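Local coordinates for protein TRAP dicarboxylate transporter, DctP subunit (PDB 4P47) that probably binds an organic acid in the periplasm and delivers it to a tripartite (TRAP-type) membrane transporter, as its solute-binding subunit, at residues 182-187 and 308-312. Sequence-based numbering, arbitrary orientation.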
ATOM      1  N   ALA A 182      -2.484  15.414   8.180  1.00  8.44           N
ATOM      2  CA  ALA A 182      -1.407  16.399   8.231  1.00  8.30           C
ATOM      3  C   ALA A 182      -0.956  16.778   6.818  1.00  7.31           C
ATOM      4  O   ALA A 182      -0.774  17.953   6.501  1.00  8.70           O
ATOM      5  CB  ALA A 182      -0.215  15.863   9.045  1.00 10.25           C
ATOM      6  N   LEU A 183      -0.794  15.775   5.968  1.00  7.72           N
ATOM      7  CA  LEU A 183      -0.323  15.969   4.593  1.00  7.85           C
ATOM      8  C   LEU A 183      -1.240  16.902   3.818  1.00  8.05           C
ATOM      9  O   LEU A 183      -0.799  17.883   3.223  1.00  7.30           O
ATOM     10  CB  LEU A 183      -0.248  14.614   3.879  1.00  7.96           C
ATOM     11  CG  LEU A 183      -0.075  14.656   2.361  1.00  7.84           C
ATOM     12  CD1 LEU A 183       1.228  15.348   1.965  1.00 10.62           C
ATOM     13  CD2 LEU A 183      -0.151  13.254   1.815  1.00 11.22           C
ATOM     14  N   PHE A 184      -2.531  16.608   3.821  1.00  6.72           N
ATOM     15  CA  PHE A 184      -3.422  17.389   2.976  1.00  6.42           C
ATOM     16  C   PHE A 184      -3.638  18.796   3.525  1.00  7.52           C
ATOM     17  O   PHE A 184      -3.741  19.752   2.756  1.00  7.44           O
ATOM     18  CB  PHE A 184      -4.696  16.590   2.661  1.00  7.76           C
ATOM     19  CG  PHE A 184      -4.486  15.651   1.493  1.00  6.19           C
ATOM     20  CD1 PHE A 184      -4.654  16.104   0.196  1.00  8.89           C
ATOM     21  CD2 PHE A 184      -4.011  14.371   1.692  1.00  7.34           C
ATOM     22  CE1 PHE A 184      -4.387  15.262  -0.882  1.00  8.55           C
ATOM     23  CE2 PHE A 184      -3.735  13.532   0.634  1.00  6.92           C
ATOM     24  CZ  PHE A 184      -3.923  13.973  -0.640  1.00  7.18           C
ATOM     25  N   ASN A 185      -3.629  18.947   4.845  1.00  7.71           N
ATOM     26  CA  ASN A 185      -3.642  20.308   5.417  1.00  7.26           C
ATOM     27  C   ASN A 185      -2.382  21.070   5.030  1.00  8.50           C
ATOM     28  O   ASN A 185      -2.454  22.244   4.701  1.00  8.67           O
ATOM     29  CB  ASN A 185      -3.811  20.295   6.933  1.00  9.12           C
ATOM     30  CG  ASN A 185      -5.231  20.146   7.355  1.00  8.81           C
ATOM     31  OD1 ASN A 185      -6.015  21.084   7.293  1.00 11.63           O
ATOM     32  ND2 ASN A 185      -5.589  18.967   7.796  1.00 12.39           N
ATOM     33  N   ALA A 186      -1.223  20.424   5.071  1.00  7.83           N
ATOM     34  CA  ALA A 186       0.028  21.068   4.675  1.00  8.69           C
ATOM     35  C   ALA A 186      -0.006  21.512   3.216  1.00 10.60           C
ATOM     36  O   ALA A 186       0.670  22.477   2.829  1.00 12.20           O
ATOM     37  CB  ALA A 186       1.216  20.119   4.906  1.00  9.34           C
ATOM     38  N   LEU A 187      -0.771  20.792   2.399  1.00  9.06           N
ATOM     39  CA  LEU A 187      -0.922  21.119   0.977  1.00 11.23           C
ATOM     40  C   LEU A 187      -1.989  22.196   0.730  1.00  8.98           C
ATOM     41  O   LEU A 187      -2.209  22.583  -0.429  1.00 13.19           O
ATOM     42  CB  LEU A 187      -1.258  19.858   0.184  1.00  9.96           C
ATOM     43  CG  LEU A 187      -0.172  18.786   0.107  1.00 10.42           C
ATOM     44  CD1 LEU A 187      -0.738  17.489  -0.467  1.00 10.96           C
ATOM     45  CD2 LEU A 187       1.009  19.286  -0.698  1.00 12.72           C
ATOM     46  N   VAL A 308       5.996  20.062   2.444  1.00 10.25           N
ATOM     47  CA  VAL A 308       5.298  19.395   3.525  1.00 11.07           C
ATOM     48  C   VAL A 308       6.241  18.858   4.602  1.00  9.71           C
ATOM     49  O   VAL A 308       5.806  18.532   5.703  1.00 10.23           O
ATOM     50  CB  VAL A 308       4.328  18.274   3.025  1.00 11.60           C
ATOM     51  CG1 VAL A 308       3.358  18.855   1.997  1.00 11.90           C
ATOM     52  CG2 VAL A 308       5.067  17.086   2.450  1.00 11.85           C
ATOM     53  N   LYS A 309       7.540  18.825   4.320  1.00 11.57           N
ATOM     54  CA  LYS A 309       8.486  18.239   5.253  1.00  9.93           C
ATOM     55  C   LYS A 309       8.408  18.800   6.679  1.00 10.15           C
ATOM     56  O   LYS A 309       8.453  18.029   7.635  1.00 11.12           O
ATOM     57  CB  LYS A 309       9.914  18.409   4.735  1.00 14.15           C
ATOM     58  CG  LYS A 309      10.932  17.765   5.666  1.00 14.73           C
ATOM     59  CD  LYS A 309      12.346  17.823   5.117  1.00 19.16           C
ATOM     60  CE  LYS A 309      13.302  16.978   5.961  1.00 25.34           C
ATOM     61  NZ  LYS A 309      13.403  17.474   7.368  1.00 25.41           N
ATOM     62  N   PRO A 310       8.340  20.132   6.841  1.00  9.93           N
ATOM     63  CA  PRO A 310       8.328  20.612   8.235  1.00 12.36           C
ATOM     64  C   PRO A 310       7.117  20.123   9.045  1.00 10.48           C
ATOM     65  O   PRO A 310       7.203  20.005  10.270  1.00 13.28           O
ATOM     66  CB  PRO A 310       8.305  22.140   8.094  1.00 14.94           C
ATOM     67  CG  PRO A 310       8.840  22.413   6.708  1.00 16.53           C
ATOM     68  CD  PRO A 310       8.378  21.236   5.870  1.00 11.56           C
ATOM     69  N   ILE A 311       6.012  19.838   8.366  1.00 11.07           N
ATOM     70  CA  ILE A 311       4.831  19.288   9.014  1.00  9.40           C
ATOM     71  C   ILE A 311       5.057  17.801   9.299  1.00  9.73           C
ATOM     72  O   ILE A 311       4.846  17.333  10.414  1.00  9.70           O
ATOM     73  CB  ILE A 311       3.569  19.490   8.138  1.00  9.63           C
ATOM     74  CG1 ILE A 311       3.147  20.962   8.126  1.00 10.53           C
ATOM     75  CG2 ILE A 311       2.409  18.658   8.653  1.00 11.12           C
ATOM     76  CD1 ILE A 311       3.931  21.840   7.161  1.00 12.01           C
ATOM     77  N   ILE A 312       5.503  17.072   8.283  1.00  9.59           N
ATOM     78  CA  ILE A 312       5.692  15.628   8.366  1.00 10.58           C
ATOM     79  C   ILE A 312       6.767  15.244   9.377  1.00 10.98           C
ATOM     80  O   ILE A 312       6.700  14.178   9.959  1.00 11.02           O
ATOM     81  CB  ILE A 312       6.011  15.049   6.955  1.00 12.13           C
ATOM     82  CG1 ILE A 312       4.851  15.335   5.993  1.00 14.84           C
ATOM     83  CG2 ILE A 312       6.326  13.558   7.038  1.00 13.25           C
ATOM     84  CD1 ILE A 312       3.495  14.852   6.476  1.00 17.21           C
TER
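Partly buried helix-helix packing in a TRAP-type solute-binding fold joins the C-terminal turns of helices 178-186 and 298-312, with Ala186 set against Val308 and Ile311. The axes of 182-186 and 308-312 run roughly antiparallel, at 146°, and come within 9.4 Å, an ordinary separation for packed helices. Ala186 and Val308 have the nearest CA atoms, 5.6 Å apart. Ala186 CB points at the partner helix and is received by two branched residues, lying 3.8 Å from Val308 CG1 and 3.8 Å from Ile311 CG1. One turn earlier, Ala182 CB meets Ile311 CG2 at 3.9 Å, so the two branches of Ile311 serve successive alanines. Its chi1 of -72° explains the division, placing CG1 beside its own backbone N and CG2 beside the carbonyl carbon.

Val308 CG1 reaches further, touching Leu187 CD2 at 3.6 Å, the shortest approach across the contact, and Leu183 CD1 at 4.1 Å. Leu183 is turned with CG opposite its backbone N (chi1 167°), and its methyl meets the valine although its CB does not point at the other helix. Ile312 behaves similarly, its CD1 lying 4.4 Å from Leu183 CA. No hydrogen bond bridges the segments, and the 276 Å² they bury comes from van der Waals packing. Within 308-312, the helix is kinked where the N atoms of Pro310 and Ile311 lack a bond to the preceding turn; Pro310 has no amide hydrogen to give.

Leu187 also packs on Leu164 and Ile167 of helix 164-167, Ile312 rests on the loop residues Leu110 and Pro111, and Ala182 touches Phe315 just beyond helix 298-312. On the far side of helix 178-186, Phe184 meets His235 of strand 229-245 edge-to-face, linking helix 178-186 to the sheet.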